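Local coordinates for protein transcription elongation factor SPT6 (Candida glabrata, PDB 3GXX) that probably acts as a histone H3-H4 chaperone that maintains chromatin structure during RNA polymerase II transcription elongation, this chain being an SH2 domain of it, at residues P11-F16 and F33-S38; G41-A46 and H58-E63; Q62-E67 and V75-G80. The protein carries 2 engineered substitutions. One frame throughout, in Å; residues are numbered along the deposited sequence.

Interaction 1: residues P11-F16 and F33-S38; sequences PYYFPF and FVIRQS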
ATOM      1  N   PRO A  11       8.257  -7.258   1.480  1.00 21.01           N
ATOM      2  CA  PRO A  11       7.846  -8.151   0.362  1.00 21.65           C
ATOM      3  C   PRO A  11       6.642  -7.656  -0.452  1.00 22.93           C
ATOM      4  O   PRO A  11       6.511  -7.994  -1.646  1.00 23.80           O
ATOM      5  CB  PRO A  11       7.507  -9.481   1.073  1.00 21.46           C
ATOM      6  CG  PRO A  11       8.367  -9.428   2.317  1.00 18.83           C
ATOM      7  CD  PRO A  11       8.383  -7.993   2.754  1.00 18.71           C
ATOM      8  N   TYR A  12       5.737  -6.900   0.161  1.00 23.28           N
ATOM      9  CA  TYR A  12       4.560  -6.441  -0.603  1.00 22.65           C
ATOM     10  C   TYR A  12       4.820  -5.085  -1.272  1.00 22.94           C
ATOM     11  O   TYR A  12       4.011  -4.594  -2.033  1.00 21.64           O
ATOM     12  CB  TYR A  12       3.353  -6.337   0.312  1.00 23.50           C
ATOM     13  CG  TYR A  12       2.407  -7.502   0.199  1.00 22.09           C
ATOM     14  CD1 TYR A  12       2.425  -8.505   1.141  1.00 23.01           C
ATOM     15  CD2 TYR A  12       1.479  -7.579  -0.831  1.00 21.92           C
ATOM     16  CE1 TYR A  12       1.580  -9.591   1.070  1.00 20.73           C
ATOM     17  CE2 TYR A  12       0.606  -8.680  -0.911  1.00 21.81           C
ATOM     18  CZ  TYR A  12       0.673  -9.659   0.052  1.00 19.44           C
ATOM     19  OH  TYR A  12      -0.132 -10.743   0.005  1.00 18.64           O
ATOM     20  N   TYR A  13       5.963  -4.480  -0.970  1.00 23.60           N
ATOM     21  CA  TYR A  13       6.341  -3.258  -1.649  1.00 24.89           C
ATOM     22  C   TYR A  13       7.010  -3.555  -2.989  1.00 25.07           C
ATOM     23  O   TYR A  13       8.093  -4.150  -3.035  1.00 27.17           O
ATOM     24  CB  TYR A  13       7.266  -2.380  -0.807  1.00 24.30           C
ATOM     25  CG  TYR A  13       7.622  -1.083  -1.520  1.00 23.66           C
ATOM     26  CD1 TYR A  13       6.941   0.100  -1.232  1.00 25.93           C
ATOM     27  CD2 TYR A  13       8.630  -1.042  -2.495  1.00 22.67           C
ATOM     28  CE1 TYR A  13       7.264   1.355  -1.903  1.00 26.93           C
ATOM     29  CE2 TYR A  13       8.944   0.159  -3.190  1.00 23.26           C
ATOM     30  CZ  TYR A  13       8.250   1.353  -2.896  1.00 24.98           C
ATOM     31  OH  TYR A  13       8.587   2.526  -3.542  1.00 22.83           O
ATOM     32  N   PHE A  14       6.383  -3.108  -4.060  1.00 24.08           N
ATOM     33  CA  PHE A  14       6.953  -3.196  -5.393  1.00 23.92           C
ATOM     34  C   PHE A  14       7.195  -1.771  -5.926  1.00 23.64           C
ATOM     35  O   PHE A  14       6.329  -0.875  -5.865  1.00 21.47           O
ATOM     36  CB  PHE A  14       5.975  -3.868  -6.360  1.00 23.54           C
ATOM     37  CG  PHE A  14       5.917  -5.390  -6.252  1.00 25.81           C
ATOM     38  CD1 PHE A  14       6.589  -6.196  -7.163  1.00 24.98           C
ATOM     39  CD2 PHE A  14       5.162  -6.001  -5.266  1.00 26.05           C
ATOM     40  CE1 PHE A  14       6.501  -7.583  -7.076  1.00 27.56           C
ATOM     41  CE2 PHE A  14       5.062  -7.377  -5.197  1.00 27.49           C
ATOM     42  CZ  PHE A  14       5.724  -8.168  -6.096  1.00 26.14           C
ATOM     43  N   PRO A  15       8.368  -1.572  -6.498  1.00 23.60           N
ATOM     44  CA  PRO A  15       8.716  -0.257  -7.041  1.00 23.88           C
ATOM     45  C   PRO A  15       7.968   0.018  -8.329  1.00 24.73           C
ATOM     46  O   PRO A  15       8.582   0.272  -9.335  1.00 25.98           O
ATOM     47  CB  PRO A  15      10.226  -0.354  -7.265  1.00 23.43           C
ATOM     48  CG  PRO A  15      10.490  -1.811  -7.394  1.00 24.20           C
ATOM     49  CD  PRO A  15       9.471  -2.530  -6.549  1.00 21.98           C
ATOM     50  N   PHE A  16       6.641  -0.016  -8.284  1.00 24.92           N
ATOM     51  CA  PHE A  16       5.826   0.230  -9.451  1.00 24.10           C
ATOM     52  C   PHE A  16       5.171   1.598  -9.371  1.00 23.29           C
ATOM     53  O   PHE A  16       4.787   1.989  -8.295  1.00 23.77           O
ATOM     54  CB  PHE A  16       4.598  -0.665  -9.414  1.00 24.16           C
ATOM     55  CG  PHE A  16       4.831  -2.031  -9.771  1.00 24.71           C
ATOM     56  CD1 PHE A  16       5.834  -2.383 -10.652  1.00 25.04           C
ATOM     57  CD2 PHE A  16       4.000  -3.005  -9.247  1.00 23.32           C
ATOM     58  CE1 PHE A  16       6.032  -3.719 -10.965  1.00 26.59           C
ATOM     59  CE2 PHE A  16       4.200  -4.325  -9.570  1.00 25.65           C
ATOM     60  CZ  PHE A  16       5.191  -4.686 -10.443  1.00 25.39           C
ATOM     61  N   PHE A  33      -3.083  -7.148  -4.120  1.00 21.90           N
ATOM     62  CA  PHE A  33      -2.668  -5.774  -3.986  1.00 22.58           C
ATOM     63  C   PHE A  33      -1.137  -5.725  -3.874  1.00 23.27           C
ATOM     64  O   PHE A  33      -0.472  -6.744  -3.630  1.00 23.22           O
ATOM     65  CB  PHE A  33      -3.303  -5.177  -2.725  1.00 22.82           C
ATOM     66  CG  PHE A  33      -2.825  -5.827  -1.437  1.00 23.71           C
ATOM     67  CD1 PHE A  33      -1.763  -5.262  -0.710  1.00 22.23           C
ATOM     68  CD2 PHE A  33      -3.414  -7.002  -0.957  1.00 22.85           C
ATOM     69  CE1 PHE A  33      -1.314  -5.845   0.490  1.00 22.53           C
ATOM     70  CE2 PHE A  33      -2.930  -7.617   0.228  1.00 23.93           C
ATOM     71  CZ  PHE A  33      -1.882  -7.034   0.949  1.00 22.66           C
ATOM     72  N   VAL A  34      -0.599  -4.532  -4.072  1.00 23.18           N
ATOM     73  CA  VAL A  34       0.777  -4.191  -3.774  1.00 23.37           C
ATOM     74  C   VAL A  34       0.794  -2.824  -3.072  1.00 24.04           C
ATOM     75  O   VAL A  34      -0.110  -1.953  -3.284  1.00 24.72           O
ATOM     76  CB  VAL A  34       1.575  -3.986  -5.080  1.00 23.94           C
ATOM     77  CG1 VAL A  34       1.690  -5.280  -5.818  1.00 24.58           C
ATOM     78  CG2 VAL A  34       0.883  -2.999  -5.985  1.00 21.98           C
ATOM     79  N   ILE A  35       1.825  -2.624  -2.274  1.00 23.35           N
ATOM     80  CA  ILE A  35       2.282  -1.292  -1.914  1.00 22.03           C
ATOM     81  C   ILE A  35       3.251  -0.936  -3.039  1.00 22.16           C
ATOM     82  O   ILE A  35       4.106  -1.738  -3.384  1.00 20.72           O
ATOM     83  CB  ILE A  35       3.051  -1.362  -0.568  1.00 22.12           C
ATOM     84  CG1 ILE A  35       2.287  -2.200   0.461  1.00 21.02           C
ATOM     85  CG2 ILE A  35       3.455  -0.007  -0.074  1.00 21.06           C
ATOM     86  CD1 ILE A  35       0.831  -1.726   0.760  1.00 21.54           C
ATOM     87  N   ARG A  36       3.160   0.281  -3.578  1.00 22.81           N
ATOM     88  CA  ARG A  36       3.965   0.691  -4.721  1.00 23.26           C
ATOM     89  C   ARG A  36       4.329   2.180  -4.542  1.00 24.98           C
ATOM     90  O   ARG A  36       3.959   2.827  -3.514  1.00 26.75           O
ATOM     91  CB  ARG A  36       3.165   0.515  -6.005  1.00 23.20           C
ATOM     92  CG  ARG A  36       1.843   1.269  -5.938  1.00 23.11           C
ATOM     93  CD  ARG A  36       1.692   2.224  -7.068  1.00 21.83           C
ATOM     94  NE  ARG A  36       0.312   2.722  -7.125  1.00 22.22           N
ATOM     95  CZ  ARG A  36       0.007   4.013  -7.205  1.00 23.16           C
ATOM     96  NH1 ARG A  36       1.012   4.876  -7.272  1.00 20.04           N
ATOM     97  NH2 ARG A  36      -1.287   4.436  -7.261  1.00 19.68           N
ATOM     98  N   GLN A  37       5.028   2.745  -5.511  1.00 24.56           N
ATOM     99  CA  GLN A  37       5.442   4.149  -5.398  1.00 26.53           C
ATOM    100  C   GLN A  37       4.488   5.079  -6.168  1.00 26.20           C
ATOM    101  O   GLN A  37       3.695   4.665  -7.002  1.00 25.60           O
ATOM    102  CB  GLN A  37       6.884   4.362  -5.930  1.00 26.28           C
ATOM    103  CG  GLN A  37       6.933   4.015  -7.407  1.00 28.29           C
ATOM    104  CD  GLN A  37       8.281   4.240  -8.108  1.00 31.04           C
ATOM    105  OE1 GLN A  37       9.347   3.754  -7.668  1.00 27.26           O
ATOM    106  NE2 GLN A  37       8.208   4.925  -9.276  1.00 28.86           N
ATOM    107  N   SER A  38       4.659   6.362  -5.889  1.00 26.79           N
ATOM    108  CA  SER A  38       3.784   7.412  -6.338  1.00 25.67           C
ATOM    109  C   SER A  38       4.624   8.646  -6.526  1.00 26.08           C
ATOM    110  O   SER A  38       5.180   9.136  -5.557  1.00 25.81           O
ATOM    111  CB  SER A  38       2.744   7.698  -5.253  1.00 25.36           C
ATOM    112  OG  SER A  38       1.865   8.735  -5.675  1.00 21.62           O
TER
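F33-R36 (FVIR) on edge strand 33-37 probably correspond to the FLVR signature of SH2 domains, and the loop 11-16 that leads into helix 18-26 crosses this strand, its direction 52° from that of the strand, with Y13 bridged to I35. Backbone bonds hold the loop on: I35 N to Y12 O, F14 N to I35 O at 2.7 Å, and, from the residue after the signature, Q37 N to F16 O at 2.9 Å. Y12 and F33 form an offset stack, their planes only 3° apart and their centroids separated by 4.5 Å; Y12 CE2 rests 3.5 Å from F33 CZ. Beyond it, F14 CD2 touches V34 CG1 at 3.6 Å, and Y13 CD1 leans on I35 CG2. The Y13 hydroxyl reaches the aliphatic part of Q37, with Y13 OH 3.5 Å from Q37 CB. R36 takes another course: with CG between the backbone N and carbonyl carbon (chi1 56°) and a bend at the next bond, its chain runs past F16 O and away from the loop. R36 NH1 donates to Q37 O at 2.7 Å, in the guanidinium plane, while NE and NH2 bond to T48 and H58. This three-nitrogen grip probably fixes the guanidinium's orientation, consistent with the phosphate-binding arginine of SH2 relatives.

Interaction 2: residues G41-A46 and H58-E63; sequences GDDHLA and HVDIQE
L45 and I61 form the compact part of this contact, their CB atoms 3.8 Å apart on the side of the sheet where both residues are buried. I61 carries its CG1 branch beside the backbone N (chi1 -50°) and extends it along the partner chain, which brings I61 CD1 to 3.8 Å from A46 C. Next to it A46, paired with D60 at a non-hydrogen-bonded position, packs its methyl CB 3.2 Å from V59 O. One direct backbone bond crosses here, I61 N to L45 O at 3.2 Å; it is straight at the hydrogen, but the donor stands well above the carbonyl plane. Strands 45-52 and 55-65 make the central hairpin of the SH2 sheet, and these residues lie toward its open end, where the chains part. Water fills in around the pair: one molecule accepts a weak bond from H44 N and donates to I61 O, and a second lies 2.7 Å from both L45 O and D60 OD1, with more acceptors near it than it has protons. On this looser side D43 turns its carboxylate across Q62, D43 OD1 lying 3.4 Å from Q62 CA, and D43 OD2 comes within 4.3 Å of D60 OD2, two like charges near each other, which probably disfavours closer approach. H44 presents its ring edge to the E63 carboxylate, H44 CE1 to E63 OE2 3.5 Å, with the two planes turned 75° apart.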
ATOM      1  N   GLY A  41       3.900  14.629  -4.638  1.00 31.77           N
ATOM      2  CA  GLY A  41       3.257  13.756  -3.708  1.00 29.77           C
ATOM      3  C   GLY A  41       1.901  14.360  -3.459  1.00 27.91           C
ATOM      4  O   GLY A  41       1.118  14.557  -4.403  1.00 27.93           O
ATOM      5  N   ASP A  42       1.634  14.710  -2.212  1.00 26.09           N
ATOM      6  CA  ASP A  42       2.657  14.788  -1.181  1.00 24.47           C
ATOM      7  C   ASP A  42       3.121  13.501  -0.554  1.00 23.53           C
ATOM      8  O   ASP A  42       3.899  13.554   0.399  1.00 23.05           O
ATOM      9  CB  ASP A  42       2.196  15.745  -0.105  1.00 24.74           C
ATOM     10  CG  ASP A  42       2.230  17.169  -0.578  1.00 24.42           C
ATOM     11  OD1 ASP A  42       3.246  17.567  -1.210  1.00 23.90           O
ATOM     12  OD2 ASP A  42       1.238  17.871  -0.339  1.00 24.09           O
ATOM     13  N   ASP A  43       2.679  12.367  -1.120  1.00 21.80           N
ATOM     14  CA  ASP A  43       2.958  11.048  -0.605  1.00 21.25           C
ATOM     15  C   ASP A  43       3.602  10.211  -1.693  1.00 22.17           C
ATOM     16  O   ASP A  43       3.108  10.199  -2.850  1.00 20.93           O
ATOM     17  CB  ASP A  43       1.674  10.350  -0.166  1.00 21.07           C
ATOM     18  CG  ASP A  43       0.791  11.235   0.695  1.00 23.02           C
ATOM     19  OD1 ASP A  43       1.267  11.655   1.760  1.00 26.17           O
ATOM     20  OD2 ASP A  43      -0.360  11.511   0.322  1.00 22.86           O
ATOM     21  N   HIS A  44       4.658   9.479  -1.303  1.00 21.61           N
ATOM     22  CA  HIS A  44       5.439   8.672  -2.222  1.00 21.88           C
ATOM     23  C   HIS A  44       5.022   7.180  -2.161  1.00 22.38           C
ATOM     24  O   HIS A  44       5.505   6.351  -2.929  1.00 22.01           O
ATOM     25  CB  HIS A  44       6.940   8.841  -1.899  1.00 22.44           C
ATOM     26  CG  HIS A  44       7.373   8.149  -0.647  1.00 22.57           C
ATOM     27  ND1 HIS A  44       7.238   8.711   0.602  1.00 27.26           N
ATOM     28  CD2 HIS A  44       7.919   6.934  -0.446  1.00 25.78           C
ATOM     29  CE1 HIS A  44       7.688   7.878   1.520  1.00 25.77           C
ATOM     30  NE2 HIS A  44       8.111   6.794   0.906  1.00 29.20           N
ATOM     31  N   LEU A  45       4.113   6.841  -1.246  1.00 22.63           N
ATOM     32  CA  LEU A  45       3.650   5.460  -1.140  1.00 22.08           C
ATOM     33  C   LEU A  45       2.197   5.394  -1.587  1.00 21.66           C
ATOM     34  O   LEU A  45       1.482   6.385  -1.433  1.00 20.23           O
ATOM     35  CB  LEU A  45       3.758   4.979   0.311  1.00 22.00           C
ATOM     36  CG  LEU A  45       5.171   4.852   0.948  1.00 23.57           C
ATOM     37  CD1 LEU A  45       5.115   4.571   2.461  1.00 21.67           C
ATOM     38  CD2 LEU A  45       5.964   3.774   0.227  1.00 22.72           C
ATOM     39  N   ALA A  46       1.762   4.247  -2.133  1.00 20.69           N
ATOM     40  CA  ALA A  46       0.336   4.037  -2.338  1.00 20.96           C
ATOM     41  C   ALA A  46       0.016   2.561  -2.286  1.00 22.28           C
ATOM     42  O   ALA A  46       0.902   1.731  -2.505  1.00 23.43           O
ATOM     43  CB  ALA A  46      -0.115   4.621  -3.704  1.00 20.06           C
ATOM     44  N   HIS A  58      -6.973   2.675  -6.070  1.00 22.64           N
ATOM     45  CA  HIS A  58      -5.702   3.246  -5.664  1.00 23.05           C
ATOM     46  C   HIS A  58      -5.879   4.132  -4.451  1.00 23.49           C
ATOM     47  O   HIS A  58      -6.760   4.989  -4.435  1.00 23.38           O
ATOM     48  CB  HIS A  58      -5.128   4.089  -6.792  1.00 22.19           C
ATOM     49  CG  HIS A  58      -4.802   3.312  -8.030  1.00 23.02           C
ATOM     50  ND1 HIS A  58      -3.548   2.789  -8.281  1.00 19.05           N
ATOM     51  CD2 HIS A  58      -5.564   2.990  -9.103  1.00 20.26           C
ATOM     52  CE1 HIS A  58      -3.551   2.199  -9.459  1.00 19.00           C
ATOM     53  NE2 HIS A  58      -4.760   2.302  -9.975  1.00 19.15           N
ATOM     54  N   VAL A  59      -5.024   3.944  -3.445  1.00 23.59           N
ATOM     55  CA  VAL A  59      -5.053   4.796  -2.249  1.00 23.72           C
ATOM     56  C   VAL A  59      -3.671   5.273  -1.795  1.00 22.92           C
ATOM     57  O   VAL A  59      -2.700   4.520  -1.802  1.00 22.14           O
ATOM     58  CB  VAL A  59      -5.792   4.144  -1.047  1.00 24.21           C
ATOM     59  CG1 VAL A  59      -6.389   5.228  -0.137  1.00 24.98           C
ATOM     60  CG2 VAL A  59      -6.943   3.229  -1.516  1.00 26.95           C
ATOM     61  N   ASP A  60      -3.615   6.535  -1.403  1.00 22.53           N
ATOM     62  CA  ASP A  60      -2.390   7.176  -0.952  1.00 23.16           C
ATOM     63  C   ASP A  60      -2.085   6.715   0.460  1.00 22.67           C
ATOM     64  O   ASP A  60      -2.988   6.555   1.273  1.00 23.00           O
ATOM     65  CB  ASP A  60      -2.512   8.722  -1.003  1.00 22.75           C
ATOM     66  CG  ASP A  60      -2.657   9.268  -2.435  1.00 23.07           C
ATOM     67  OD1 ASP A  60      -2.162   8.638  -3.388  1.00 22.70           O
ATOM     68  OD2 ASP A  60      -3.273  10.348  -2.614  1.00 25.43           O
ATOM     69  N   ILE A  61      -0.818   6.470   0.740  1.00 22.94           N
ATOM     70  CA  ILE A  61      -0.376   6.230   2.118  1.00 23.61           C
ATOM     71  C   ILE A  61       0.422   7.439   2.570  1.00 24.42           C
ATOM     72  O   ILE A  61       1.451   7.749   1.959  1.00 24.54           O
ATOM     73  CB  ILE A  61       0.442   4.952   2.257  1.00 23.66           C
ATOM     74  CG1 ILE A  61      -0.306   3.791   1.592  1.00 22.30           C
ATOM     75  CG2 ILE A  61       0.743   4.670   3.721  1.00 21.96           C
ATOM     76  CD1 ILE A  61       0.505   2.546   1.492  1.00 24.65           C
ATOM     77  N   GLN A  62      -0.120   8.148   3.573  1.00 24.49           N
ATOM     78  CA  GLN A  62       0.460   9.362   4.106  1.00 25.70           C
ATOM     79  C   GLN A  62       1.466   8.995   5.188  1.00 27.01           C
ATOM     80  O   GLN A  62       1.231   8.098   6.010  1.00 26.70           O
ATOM     81  CB  GLN A  62      -0.618  10.275   4.708  1.00 24.96           C
ATOM     82  CG  GLN A  62      -1.703  10.761   3.743  1.00 25.20           C
ATOM     83  CD  GLN A  62      -2.716  11.675   4.437  1.00 27.31           C
ATOM     84  OE1 GLN A  62      -3.665  11.208   5.070  1.00 28.06           O
ATOM     85  NE2 GLN A  62      -2.511  12.990   4.328  1.00 27.72           N
ATOM     86  N   GLU A  63       2.567   9.734   5.201  1.00 28.63           N
ATOM     87  CA  GLU A  63       3.662   9.467   6.096  1.00 30.31           C
ATOM     88  C   GLU A  63       3.878  10.697   6.928  1.00 30.95           C
ATOM     89  O   GLU A  63       4.192  11.767   6.402  1.00 31.13           O
ATOM     90  CB  GLU A  63       4.901   9.072   5.281  1.00 30.82           C
ATOM     91  CG  GLU A  63       6.152   8.773   6.075  1.00 33.48           C
ATOM     92  CD  GLU A  63       7.247   8.095   5.223  1.00 36.39           C
ATOM     93  OE1 GLU A  63       7.117   6.887   4.932  1.00 36.88           O
ATOM     94  OE2 GLU A  63       8.251   8.768   4.872  1.00 37.12           O
TER
HETATM   95  O   HOH W   1       3.897   8.509   1.748  1.00 11.97           O
HETATM   96  O   HOH W   2       0.461   8.346  -2.934  1.00 12.82           O

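Interaction 3: residues Q62-E67 and V75-G80; sequences QEMEKE and VLVVEG. Engineered in segment 62-67: M64 (natural residue Leu).
The side chain of M64, a selenomethionine, slants across that of V77, running diagonally over the strand pair to reach the valine. M64 is an engineered substitution for the natural leucine. Its CG is anti to the carbonyl carbon (chi1 -50°) and the rest of the chain is extended, so that M64 CE sits 3.8 Å from V77 CG2, while M64 CB rests 3.9 Å from CG1 of the directly paired V75. Q62, the residue directly paired with V77, also slants across it, bringing Q62 OE1 to 3.8 Å from V77 CG1. V75 is in turn met at about a right angle by the long chain of K66, whose CE lies 4.0 Å from V75 CB. On the opposite face E63 and L76 run alongside each other in the same direction, with a looser approach of E63 OE1 to L76 CD2 at 4.2 Å. The backbones beneath are a regular antiparallel pair: Q62 and V77 exchange bonds through N and O in both directions, and M64 and V75 do likewise, M64 N to V75 O being nearly straight at 175°. R82 of strand 81-83 packs on M64, V75 and V77, whereas on the other face L76 meets I61 of strand 55-65 together with L86 and I89 at the start of helix 86-98.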
ATOM      1  N   GLN A  62      -0.120   8.148   3.573  1.00 24.49           N
ATOM      2  CA  GLN A  62       0.460   9.362   4.106  1.00 25.70           C
ATOM      3  C   GLN A  62       1.466   8.995   5.188  1.00 27.01           C
ATOM      4  O   GLN A  62       1.231   8.098   6.010  1.00 26.70           O
ATOM      5  CB  GLN A  62      -0.618  10.275   4.708  1.00 24.96           C
ATOM      6  CG  GLN A  62      -1.703  10.761   3.743  1.00 25.20           C
ATOM      7  CD  GLN A  62      -2.716  11.675   4.437  1.00 27.31           C
ATOM      8  OE1 GLN A  62      -3.665  11.208   5.070  1.00 28.06           O
ATOM      9  NE2 GLN A  62      -2.511  12.990   4.328  1.00 27.72           N
ATOM     10  N   GLU A  63       2.567   9.734   5.201  1.00 28.63           N
ATOM     11  CA  GLU A  63       3.662   9.467   6.096  1.00 30.31           C
ATOM     12  C   GLU A  63       3.878  10.697   6.928  1.00 30.95           C
ATOM     13  O   GLU A  63       4.192  11.767   6.402  1.00 31.13           O
ATOM     14  CB  GLU A  63       4.901   9.072   5.281  1.00 30.82           C
ATOM     15  CG  GLU A  63       6.152   8.773   6.075  1.00 33.48           C
ATOM     16  CD  GLU A  63       7.247   8.095   5.223  1.00 36.39           C
ATOM     17  OE1 GLU A  63       7.117   6.887   4.932  1.00 36.88           O
ATOM     18  OE2 GLU A  63       8.251   8.768   4.872  1.00 37.12           O
HETATM   19  N   MSE A  64       3.669  10.542   8.236  1.00 32.38           N
HETATM   20  CA  MSE A  64       3.788  11.635   9.205  1.00 33.27           C
HETATM   21  C   MSE A  64       4.702  11.236  10.369  1.00 34.42           C
HETATM   22  O   MSE A  64       4.937  10.042  10.596  1.00 34.61           O
HETATM   23  CB  MSE A  64       2.420  11.984   9.773  1.00 33.13           C
HETATM   24  CG  MSE A  64       1.347  12.191   8.759  1.00 32.74           C
HETATM   25 SE   MSE A  64      -0.162  12.692   9.589  1.00 32.01          SE
HETATM   26  CE  MSE A  64      -1.228  12.455   8.156  1.00 31.93           C
ATOM     27  N   GLU A  65       5.191  12.233  11.114  1.00 35.19           N
ATOM     28  CA  GLU A  65       6.053  12.001  12.272  1.00 36.54           C
ATOM     29  C   GLU A  65       5.267  11.987  13.582  1.00 36.81           C
ATOM     30  O   GLU A  65       4.160  12.512  13.656  1.00 36.93           O
ATOM     31  CB  GLU A  65       7.164  13.067  12.325  1.00 37.11           C
ATOM     32  CG  GLU A  65       8.350  12.777  11.374  1.00 38.67           C
ATOM     33  CD  GLU A  65       8.948  14.030  10.721  1.00 40.18           C
ATOM     34  OE1 GLU A  65       9.196  15.041  11.428  1.00 38.35           O
ATOM     35  OE2 GLU A  65       9.177  13.979   9.484  1.00 41.16           O
ATOM     36  N   LYS A  66       5.840  11.366  14.609  1.00 37.39           N
ATOM     37  CA  LYS A  66       5.323  11.462  15.983  1.00 37.91           C
ATOM     38  C   LYS A  66       6.137  12.507  16.739  1.00 38.15           C
ATOM     39  O   LYS A  66       6.843  13.294  16.116  1.00 38.38           O
ATOM     40  CB  LYS A  66       5.448  10.110  16.683  1.00 37.98           C
ATOM     41  CG  LYS A  66       4.682   8.980  16.021  1.00 37.80           C
ATOM     42  CD  LYS A  66       5.161   7.623  16.520  1.00 37.30           C
ATOM     43  CE  LYS A  66       4.531   6.497  15.714  1.00 37.86           C
ATOM     44  NZ  LYS A  66       5.305   5.238  15.804  1.00 37.16           N
ATOM     45  N   GLU A  67       6.047  12.523  18.072  1.00 38.57           N
ATOM     46  CA  GLU A  67       6.922  13.373  18.893  1.00 38.83           C
ATOM     47  C   GLU A  67       7.099  12.806  20.303  1.00 39.19           C
ATOM     48  O   GLU A  67       7.064  13.542  21.295  1.00 38.97           O
ATOM     49  CB  GLU A  67       6.401  14.814  18.945  1.00 38.86           C
ATOM     50  CG  GLU A  67       4.952  14.951  19.369  1.00 39.14           C
ATOM     51  CD  GLU A  67       4.562  16.396  19.639  1.00 40.22           C
ATOM     52  OE1 GLU A  67       3.790  16.948  18.829  1.00 40.59           O
ATOM     53  OE2 GLU A  67       5.025  16.983  20.650  1.00 39.52           O
ATOM     54  N   VAL A  75       4.637   7.359  11.135  1.00 27.82           N
ATOM     55  CA  VAL A  75       3.294   6.803  11.241  1.00 27.58           C
ATOM     56  C   VAL A  75       2.635   6.866   9.862  1.00 27.49           C
ATOM     57  O   VAL A  75       2.776   7.871   9.146  1.00 27.78           O
ATOM     58  CB  VAL A  75       2.473   7.507  12.383  1.00 27.88           C
ATOM     59  CG1 VAL A  75       1.831   8.822  11.933  1.00 28.25           C
ATOM     60  CG2 VAL A  75       1.429   6.568  12.989  1.00 27.91           C
ATOM     61  N   LEU A  76       1.995   5.762   9.457  1.00 26.60           N
ATOM     62  CA  LEU A  76       1.317   5.672   8.170  1.00 25.04           C
ATOM     63  C   LEU A  76      -0.152   5.951   8.360  1.00 24.83           C
ATOM     64  O   LEU A  76      -0.736   5.571   9.392  1.00 24.68           O
ATOM     65  CB  LEU A  76       1.526   4.305   7.540  1.00 25.11           C
ATOM     66  CG  LEU A  76       2.994   4.004   7.265  1.00 24.51           C
ATOM     67  CD1 LEU A  76       3.170   2.695   6.477  1.00 20.87           C
ATOM     68  CD2 LEU A  76       3.615   5.192   6.512  1.00 22.32           C
ATOM     69  N   VAL A  77      -0.732   6.672   7.401  1.00 23.96           N
ATOM     70  CA  VAL A  77      -2.146   7.067   7.488  1.00 24.48           C
ATOM     71  C   VAL A  77      -2.842   6.750   6.160  1.00 25.06           C
ATOM     72  O   VAL A  77      -2.454   7.242   5.088  1.00 25.44           O
ATOM     73  CB  VAL A  77      -2.370   8.563   7.978  1.00 24.39           C
ATOM     74  CG1 VAL A  77      -3.859   8.886   8.127  1.00 23.14           C
ATOM     75  CG2 VAL A  77      -1.675   8.818   9.309  1.00 22.92           C
ATOM     76  N   VAL A  78      -3.832   5.867   6.236  1.00 25.42           N
ATOM     77  CA  VAL A  78      -4.528   5.418   5.048  1.00 26.00           C
ATOM     78  C   VAL A  78      -6.003   5.622   5.273  1.00 27.03           C
ATOM     79  O   VAL A  78      -6.582   5.075   6.214  1.00 27.48           O
ATOM     80  CB  VAL A  78      -4.225   3.951   4.672  1.00 26.00           C
ATOM     81  CG1 VAL A  78      -4.923   3.593   3.346  1.00 26.02           C
ATOM     82  CG2 VAL A  78      -2.731   3.730   4.544  1.00 24.07           C
ATOM     83  N   GLU A  79      -6.591   6.448   4.413  1.00 27.67           N
ATOM     84  CA  GLU A  79      -7.956   6.906   4.588  1.00 28.72           C
ATOM     85  C   GLU A  79      -8.261   7.176   6.054  1.00 28.50           C
ATOM     86  O   GLU A  79      -9.372   6.939   6.518  1.00 28.56           O
ATOM     87  CB  GLU A  79      -8.973   5.945   3.934  1.00 28.88           C
ATOM     88  CG  GLU A  79      -9.195   6.220   2.431  1.00 30.68           C
ATOM     89  CD  GLU A  79      -9.225   7.731   2.094  1.00 34.67           C
ATOM     90  OE1 GLU A  79     -10.180   8.454   2.531  1.00 34.96           O
ATOM     91  OE2 GLU A  79      -8.287   8.181   1.384  1.00 35.12           O
ATOM     92  N   GLY A  80      -7.262   7.670   6.783  1.00 28.48           N
ATOM     93  CA  GLY A  80      -7.505   8.170   8.141  1.00 28.26           C
ATOM     94  C   GLY A  80      -7.574   7.134   9.260  1.00 28.01           C
ATOM     95  O   GLY A  80      -8.097   7.437  10.343  1.00 28.24           O
TER

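In the fold
Interaction 1 closes before interaction 2 opens, and interaction 3 begins on the strand where interaction 2 ends. They step across a single antiparallel sheet: the loop 11-16 on edge strand 33-37, then strands 45-52 and 55-65, then 55-65 and 74-78. The centres of interactions 1 and 2 lie about 11 Å apart. Between the centres of interactions 2 and 3 there are about 10 Å. Interactions 1 and 2 touch where R36 meets A46 and H58; interactions 2 and 3 share Q62 and E63, with I61 packing against L76 and V78. Loop, hairpins and strands are thus joined in one continuous framework carrying R36, the probable counterpart of the phosphate-binding FLVR arginine, on edge strand 33-37.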